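Local coordinates for initiator protein NS1 (Murine minute virus, PDB 4R94), which nicks viral DNA at the replication origin through this N-terminal nuclease domain and, as a whole protein, unwinds it with an ATP-driven helicase, at residues Asn34-Asn38 with Lys172-Ile176; Val87-Asp91 with Phe228-Asp232. One frame throughout, in Å; residues are numbered along the deposited sequence.

Contact 1 (Asn34-Asn38 with Lys172-Ile176)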
ATOM      1  N   ASN A  34     -10.243   2.872 -13.502  1.00 23.99           N
ATOM      2  CA  ASN A  34     -10.214   2.567 -14.923  1.00 26.21           C
ATOM      3  C   ASN A  34     -10.361   3.812 -15.768  1.00 25.36           C
ATOM      4  O   ASN A  34     -11.123   4.720 -15.417  1.00 26.70           O
ATOM      5  CB  ASN A  34     -11.316   1.573 -15.251  1.00 27.23           C
ATOM      6  CG  ASN A  34     -11.130   0.274 -14.529  1.00 30.86           C
ATOM      7  OD1 ASN A  34     -10.008  -0.226 -14.423  1.00 27.96           O
ATOM      8  ND2 ASN A  34     -12.225  -0.279 -14.003  1.00 30.27           N
ATOM      9  N   VAL A  35      -9.601   3.876 -16.862  1.00 22.67           N
ATOM     10  CA  VAL A  35      -9.603   5.057 -17.705  1.00 24.70           C
ATOM     11  C   VAL A  35      -9.669   4.629 -19.160  1.00 27.14           C
ATOM     12  O   VAL A  35      -9.003   3.681 -19.558  1.00 27.00           O
ATOM     13  CB  VAL A  35      -8.340   5.931 -17.478  1.00 26.74           C
ATOM     14  CG1 VAL A  35      -8.349   7.137 -18.409  1.00 25.65           C
ATOM     15  CG2 VAL A  35      -8.270   6.393 -16.037  1.00 26.89           C
ATOM     16  N   GLN A  36     -10.496   5.309 -19.947  1.00 24.09           N
ATOM     17  CA  GLN A  36     -10.435   5.121 -21.384  1.00 25.01           C
ATOM     18  C   GLN A  36     -10.116   6.442 -22.053  1.00 23.94           C
ATOM     19  O   GLN A  36     -10.855   7.416 -21.913  1.00 27.07           O
ATOM     20  CB  GLN A  36     -11.738   4.554 -21.942  1.00 26.97           C
ATOM     21  CG  GLN A  36     -11.545   4.162 -23.407  1.00 29.48           C
ATOM     22  CD  GLN A  36     -12.838   3.801 -24.087  1.00 32.02           C
ATOM     23  OE1 GLN A  36     -13.548   4.672 -24.590  1.00 31.20           O
ATOM     24  NE2 GLN A  36     -13.151   2.510 -24.113  1.00 32.71           N
ATOM     25  N   LEU A  37      -8.991   6.469 -22.753  1.00 24.22           N
ATOM     26  CA  LEU A  37      -8.520   7.653 -23.456  1.00 26.06           C
ATOM     27  C   LEU A  37      -8.460   7.346 -24.939  1.00 24.25           C
ATOM     28  O   LEU A  37      -7.688   6.482 -25.350  1.00 29.08           O
ATOM     29  CB  LEU A  37      -7.136   8.075 -22.957  1.00 29.80           C
ATOM     30  CG  LEU A  37      -7.020   8.479 -21.486  1.00 30.54           C
ATOM     31  CD1 LEU A  37      -5.567   8.738 -21.110  1.00 30.29           C
ATOM     32  CD2 LEU A  37      -7.873   9.700 -21.230  1.00 33.02           C
ATOM     33  N   ASN A  38      -9.270   8.042 -25.733  1.00 28.79           N
ATOM     34  CA  ASN A  38      -9.267   7.850 -27.184  1.00 29.66           C
ATOM     35  C   ASN A  38      -9.386   6.380 -27.570  1.00 28.62           C
ATOM     36  O   ASN A  38      -8.662   5.896 -28.432  1.00 30.21           O
ATOM     37  CB  ASN A  38      -7.997   8.452 -27.785  1.00 34.02           C
ATOM     38  CG  ASN A  38      -7.913   9.936 -27.557  1.00 32.79           C
ATOM     39  OD1 ASN A  38      -8.905  10.655 -27.721  1.00 36.88           O
ATOM     40  ND2 ASN A  38      -6.744  10.410 -27.140  1.00 33.17           N
ATOM     41  N   LYS A 172      -3.150  13.775 -19.805  1.00 27.66           N
ATOM     42  CA  LYS A 172      -4.521  13.599 -19.370  1.00 30.14           C
ATOM     43  C   LYS A 172      -4.572  12.574 -18.234  1.00 26.60           C
ATOM     44  O   LYS A 172      -5.275  12.770 -17.246  1.00 27.86           O
ATOM     45  CB  LYS A 172      -5.411  13.164 -20.536  1.00 31.08           C
ATOM     46  CG  LYS A 172      -6.894  13.112 -20.200  1.00 33.80           C
ATOM     47  CD  LYS A 172      -7.412  14.473 -19.749  1.00 43.15           C
ATOM     48  CE  LYS A 172      -8.931  14.578 -19.879  1.00 50.57           C
ATOM     49  NZ  LYS A 172      -9.673  13.672 -18.956  1.00 52.03           N
ATOM     50  N   LEU A 173      -3.808  11.494 -18.374  1.00 23.45           N
ATOM     51  CA  LEU A 173      -3.802  10.443 -17.364  1.00 22.63           C
ATOM     52  C   LEU A 173      -3.224  10.986 -16.062  1.00 22.91           C
ATOM     53  O   LEU A 173      -3.754  10.729 -14.984  1.00 21.78           O
ATOM     54  CB  LEU A 173      -3.000   9.232 -17.849  1.00 21.30           C
ATOM     55  CG  LEU A 173      -2.858   8.064 -16.873  1.00 22.54           C
ATOM     56  CD1 LEU A 173      -4.247   7.588 -16.432  1.00 23.40           C
ATOM     57  CD2 LEU A 173      -2.088   6.936 -17.507  1.00 22.13           C
ATOM     58  N   ARG A 174      -2.149  11.759 -16.182  1.00 25.45           N
ATOM     59  CA  ARG A 174      -1.519  12.391 -15.030  1.00 25.20           C
ATOM     60  C   ARG A 174      -2.520  13.273 -14.277  1.00 25.19           C
ATOM     61  O   ARG A 174      -2.625  13.202 -13.045  1.00 23.59           O
ATOM     62  CB  ARG A 174      -0.295  13.201 -15.497  1.00 24.21           C
ATOM     63  CG  ARG A 174       0.320  14.093 -14.439  1.00 28.80           C
ATOM     64  CD  ARG A 174       1.257  13.323 -13.513  1.00 23.16           C
ATOM     65  NE  ARG A 174       1.478  14.095 -12.302  1.00 28.50           N
ATOM     66  CZ  ARG A 174       2.382  15.060 -12.200  1.00 27.24           C
ATOM     67  NH1 ARG A 174       3.179  15.323 -13.228  1.00 27.11           N
ATOM     68  NH2 ARG A 174       2.513  15.735 -11.065  1.00 28.12           N
ATOM     69  N   GLU A 175      -3.297  14.079 -15.002  1.00 27.12           N
ATOM     70  CA  GLU A 175      -4.238  14.963 -14.313  1.00 31.59           C
ATOM     71  C   GLU A 175      -5.477  14.218 -13.778  1.00 25.86           C
ATOM     72  O   GLU A 175      -6.034  14.624 -12.769  1.00 29.92           O
ATOM     73  CB  GLU A 175      -4.651  16.146 -15.204  1.00 33.98           C
ATOM     74  CG  GLU A 175      -5.277  15.825 -16.538  1.00 39.04           C
ATOM     75  CD  GLU A 175      -5.476  17.080 -17.392  1.00 48.14           C
ATOM     76  OE1 GLU A 175      -6.376  17.085 -18.262  1.00 47.41           O
ATOM     77  OE2 GLU A 175      -4.728  18.065 -17.188  1.00 52.35           O
ATOM     78  N   ILE A 176      -5.884  13.124 -14.424  1.00 26.28           N
ATOM     79  CA  ILE A 176      -6.967  12.300 -13.889  1.00 23.11           C
ATOM     80  C   ILE A 176      -6.561  11.718 -12.543  1.00 24.86           C
ATOM     81  O   ILE A 176      -7.323  11.787 -11.581  1.00 23.06           O
ATOM     82  CB  ILE A 176      -7.355  11.156 -14.839  1.00 24.14           C
ATOM     83  CG1 ILE A 176      -8.082  11.711 -16.069  1.00 28.22           C
ATOM     84  CG2 ILE A 176      -8.253  10.146 -14.133  1.00 27.13           C
ATOM     85  CD1 ILE A 176      -8.262  10.691 -17.172  1.00 25.94           C
TER
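A chi1 of 178° in Val35 sets CG1 opposite the backbone N. In Ile176 it is CG1 that lies opposite the carbonyl carbon, and the chain then runs on extended to CD1. The two ends meet head-on, Val35 CG1 to Ile176 CD1 at 3.8 Å. The second methyl of Val35, CG2, faces Leu173 CD1 at 4.2 Å.

Leu37 is the other residue that strand 35-37 sends to the helix, and it has more surface buried here than any other residue of the two segments. Its two methyls divide the work. Leu37 CD2 rests on the aliphatic part of Lys172, 3.7 Å from Lys172 CG. Leu37 CD2 is also 4.2 Å from Ile176 CD1, where the two side chains run alongside and point opposite ways. Leu37 CD1 comes to 4.2 Å from Leu173 CB, with the two leucine side chains roughly perpendicular. The methyl Ile176 CD1 therefore touches both strand residues. Lys172 takes part through its CG and not through its ammonium group.

No hydrogen bond joins the two segments, and the contact is apolar. Gln36, between the two inward residues, points away from the helix. This is the two-residue repeat of a strand. The strand and helix segments run nearly antiparallel, at 152°, with their axes 10.4 Å apart.

Strand 35-37 forms a small antiparallel hairpin with strand 40-42, and Val35 pairs by backbone with Ile42. Ile42 also touches Leu37 and Leu173. Trp182 touches both Val35 and Ile176. Leu173 also packs on Val158 of helix 142-160, so helix 167-179 contacts both the hairpin and that helix.

Contact 2 (Val87-Asp91 with Phe228-Asp232); sequences VFIFD and FLSSD
Leu229 meets Val87, Phe88 and Asp91 through one methyl, CD2, and has the most surface buried in this contact. Its chi1 of -178° turns CG opposite the backbone N, and chi2 then leaves CD2 at the extended end, facing the helix. Leu229 CD2 lies 4.3 Å from Val87 CG1. Leu229 CD2 also approaches the edge of the Phe88 ring, near the ring plane, at 4.4 Å from Phe88 CD1. Leu229 CD2 is 4.1 Å from Asp91 CG as well, and the aspartate and leucine side chains lie nearly square to each other.

Val87 comes next in buried surface. Its two methyls go to different residues: CG1 to Leu229, CG2 to Phe228. Val87 CG2 sits over the centre of one face of the Phe228 ring, 9° off the ring normal. This is a CH-pi contact.

The segments belong to helix 81-104 and to strand 227-232, which pairs with strand 112-121 in the antiparallel sheet of the nuclease domain. Such a sheet covered by helices is the core of the HUH endonucleases, the rolling-circle replication initiators. Here segments 87-91 and 228-232 run 25° apart in direction, with their axes 10.0 Å apart at closest approach.

Asp91 adds a buried polar link. A water donates to Asp91 OD1, the two oxygens being 2.8 Å apart. The same water is hydrogen-bonded to Ser231 OG at 2.6 Å, and it bridges hydroxyl and carboxylate. Asp91 OD1 also accepts from His118 NE2. Asp91 OD2 forms a salt bridge with Lys95 NZ, which would favour the charged carboxylate. Lys95 NZ is hydrogen-bonded to Ser231 OG as well.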
ATOM      1  N   VAL A  87       1.063  -6.369  -8.655  1.00 16.33           N
ATOM      2  CA  VAL A  87       1.075  -6.027  -7.221  1.00 16.82           C
ATOM      3  C   VAL A  87       2.517  -5.769  -6.751  1.00 18.02           C
ATOM      4  O   VAL A  87       2.765  -4.838  -5.973  1.00 18.32           O
ATOM      5  CB  VAL A  87       0.428  -7.123  -6.372  1.00 18.54           C
ATOM      6  CG1 VAL A  87       0.710  -6.898  -4.893  1.00 21.22           C
ATOM      7  CG2 VAL A  87      -1.082  -7.150  -6.623  1.00 18.45           C
ATOM      8  N   PHE A  88       3.468  -6.564  -7.239  1.00 19.50           N
ATOM      9  CA  PHE A  88       4.875  -6.357  -6.877  1.00 17.56           C
ATOM     10  C   PHE A  88       5.376  -5.000  -7.371  1.00 17.68           C
ATOM     11  O   PHE A  88       6.055  -4.265  -6.646  1.00 17.74           O
ATOM     12  CB  PHE A  88       5.774  -7.457  -7.452  1.00 19.71           C
ATOM     13  CG  PHE A  88       5.427  -8.831  -6.974  1.00 21.05           C
ATOM     14  CD1 PHE A  88       4.721  -9.010  -5.788  1.00 21.72           C
ATOM     15  CD2 PHE A  88       5.799  -9.942  -7.712  1.00 24.18           C
ATOM     16  CE1 PHE A  88       4.396 -10.281  -5.350  1.00 27.29           C
ATOM     17  CE2 PHE A  88       5.478 -11.217  -7.275  1.00 24.83           C
ATOM     18  CZ  PHE A  88       4.779 -11.384  -6.100  1.00 28.52           C
ATOM     19  N   ILE A  89       5.044  -4.679  -8.618  1.00 15.91           N
ATOM     20  CA  ILE A  89       5.362  -3.372  -9.160  1.00 16.45           C
ATOM     21  C   ILE A  89       4.712  -2.269  -8.319  1.00 14.94           C
ATOM     22  O   ILE A  89       5.375  -1.322  -7.957  1.00 16.26           O
ATOM     23  CB  ILE A  89       4.927  -3.258 -10.626  1.00 16.74           C
ATOM     24  CG1 ILE A  89       5.839  -4.158 -11.482  1.00 19.48           C
ATOM     25  CG2 ILE A  89       4.991  -1.801 -11.094  1.00 17.79           C
ATOM     26  CD1 ILE A  89       5.392  -4.311 -12.921  1.00 22.46           C
ATOM     27  N   PHE A  90       3.427  -2.390  -8.000  1.00 16.40           N
ATOM     28  CA  PHE A  90       2.790  -1.323  -7.223  1.00 15.76           C
ATOM     29  C   PHE A  90       3.427  -1.184  -5.839  1.00 17.42           C
ATOM     30  O   PHE A  90       3.548  -0.073  -5.323  1.00 16.47           O
ATOM     31  CB  PHE A  90       1.289  -1.566  -7.087  1.00 14.00           C
ATOM     32  CG  PHE A  90       0.492  -1.216  -8.308  1.00 15.36           C
ATOM     33  CD1 PHE A  90       0.900  -0.202  -9.177  1.00 17.61           C
ATOM     34  CD2 PHE A  90      -0.689  -1.895  -8.583  1.00 18.50           C
ATOM     35  CE1 PHE A  90       0.138   0.121 -10.309  1.00 20.67           C
ATOM     36  CE2 PHE A  90      -1.452  -1.560  -9.693  1.00 19.06           C
ATOM     37  CZ  PHE A  90      -1.038  -0.561 -10.558  1.00 19.34           C
ATOM     38  N   ASP A  91       3.853  -2.296  -5.242  1.00 17.53           N
ATOM     39  CA  ASP A  91       4.506  -2.213  -3.926  1.00 15.85           C
ATOM     40  C   ASP A  91       5.746  -1.344  -4.033  1.00 17.86           C
ATOM     41  O   ASP A  91       5.962  -0.454  -3.208  1.00 17.45           O
ATOM     42  CB  ASP A  91       4.865  -3.604  -3.395  1.00 15.92           C
ATOM     43  CG  ASP A  91       5.157  -3.600  -1.906  1.00 17.97           C
ATOM     44  OD1 ASP A  91       4.251  -3.232  -1.126  1.00 18.19           O
ATOM     45  OD2 ASP A  91       6.298  -3.958  -1.525  1.00 21.04           O
ATOM     46  N   PHE A 228      -3.376  -9.360  -0.494  1.00 18.95           N
ATOM     47  CA  PHE A 228      -2.323  -9.989  -1.288  1.00 20.77           C
ATOM     48  C   PHE A 228      -1.023 -10.160  -0.514  1.00 24.31           C
ATOM     49  O   PHE A 228      -0.407 -11.218  -0.527  1.00 25.47           O
ATOM     50  CB  PHE A 228      -1.997  -9.160  -2.528  1.00 19.94           C
ATOM     51  CG  PHE A 228      -3.063  -9.153  -3.591  1.00 20.13           C
ATOM     52  CD1 PHE A 228      -3.202 -10.223  -4.469  1.00 21.93           C
ATOM     53  CD2 PHE A 228      -3.866  -8.037  -3.768  1.00 20.00           C
ATOM     54  CE1 PHE A 228      -4.160 -10.188  -5.479  1.00 21.34           C
ATOM     55  CE2 PHE A 228      -4.826  -7.992  -4.759  1.00 21.67           C
ATOM     56  CZ  PHE A 228      -4.976  -9.075  -5.624  1.00 23.71           C
ATOM     57  N   LEU A 229      -0.605  -9.086   0.138  1.00 19.45           N
ATOM     58  CA  LEU A 229       0.785  -8.887   0.504  1.00 20.59           C
ATOM     59  C   LEU A 229       0.825  -7.763   1.525  1.00 21.11           C
ATOM     60  O   LEU A 229       0.113  -6.766   1.361  1.00 22.18           O
ATOM     61  CB  LEU A 229       1.612  -8.507  -0.750  1.00 21.05           C
ATOM     62  CG  LEU A 229       3.118  -8.291  -0.658  1.00 25.07           C
ATOM     63  CD1 LEU A 229       3.810  -9.642  -0.651  1.00 29.37           C
ATOM     64  CD2 LEU A 229       3.628  -7.454  -1.831  1.00 29.21           C
ATOM     65  N   SER A 230       1.636  -7.912   2.571  1.00 19.38           N
ATOM     66  CA  SER A 230       1.825  -6.845   3.546  1.00 17.11           C
ATOM     67  C   SER A 230       3.292  -6.665   3.858  1.00 17.85           C
ATOM     68  O   SER A 230       4.098  -7.573   3.628  1.00 18.99           O
ATOM     69  CB  SER A 230       1.062  -7.129   4.846  1.00 19.02           C
ATOM     70  OG  SER A 230      -0.276  -7.466   4.563  1.00 25.68           O
ATOM     71  N   SER A 231       3.641  -5.504   4.394  1.00 18.12           N
ATOM     72  CA  SER A 231       5.012  -5.264   4.842  1.00 19.23           C
ATOM     73  C   SER A 231       5.062  -4.118   5.827  1.00 20.09           C
ATOM     74  O   SER A 231       4.149  -3.299   5.892  1.00 19.16           O
ATOM     75  CB  SER A 231       5.932  -4.952   3.667  1.00 16.38           C
ATOM     76  OG  SER A 231       5.441  -3.861   2.900  1.00 18.69           O
ATOM     77  N   ASP A 232       6.143  -4.024   6.586  1.00 16.65           N
ATOM     78  CA  ASP A 232       6.242  -2.913   7.507  1.00 17.03           C
ATOM     79  C   ASP A 232       7.689  -2.482   7.673  1.00 20.39           C
ATOM     80  O   ASP A 232       8.611  -3.153   7.194  1.00 18.73           O
ATOM     81  CB  ASP A 232       5.620  -3.285   8.861  1.00 20.43           C
ATOM     82  CG  ASP A 232       6.281  -4.490   9.492  1.00 20.30           C
ATOM     83  OD1 ASP A 232       7.474  -4.384   9.847  1.00 21.03           O
ATOM     84  OD2 ASP A 232       5.609  -5.530   9.639  1.00 19.94           O
TER
HETATM   85  O   HOH W   1       3.825  -4.849   1.087  1.00 21.52           O

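How the contacts relate
Contacts 1 and 2 both join a helix to a strand, but at different depths of the nuclease domain. Their centres are about 24 Å apart, and their nearest atoms about 10 Å, so they do not touch. Contact 2 is buried, its centre about 6 Å from the centre of the chain; contact 1 is at the surface, about 22 Å from the chain centre. Along the chain their segments alternate. Only contact 2 is near the metal site formed by Glu119, His127 and His129. The side chain of Phe228 is about 6 Å from that of Glu119 and about 10 Å from the magnesium ion. Contact 1 lies away from the annotated sites.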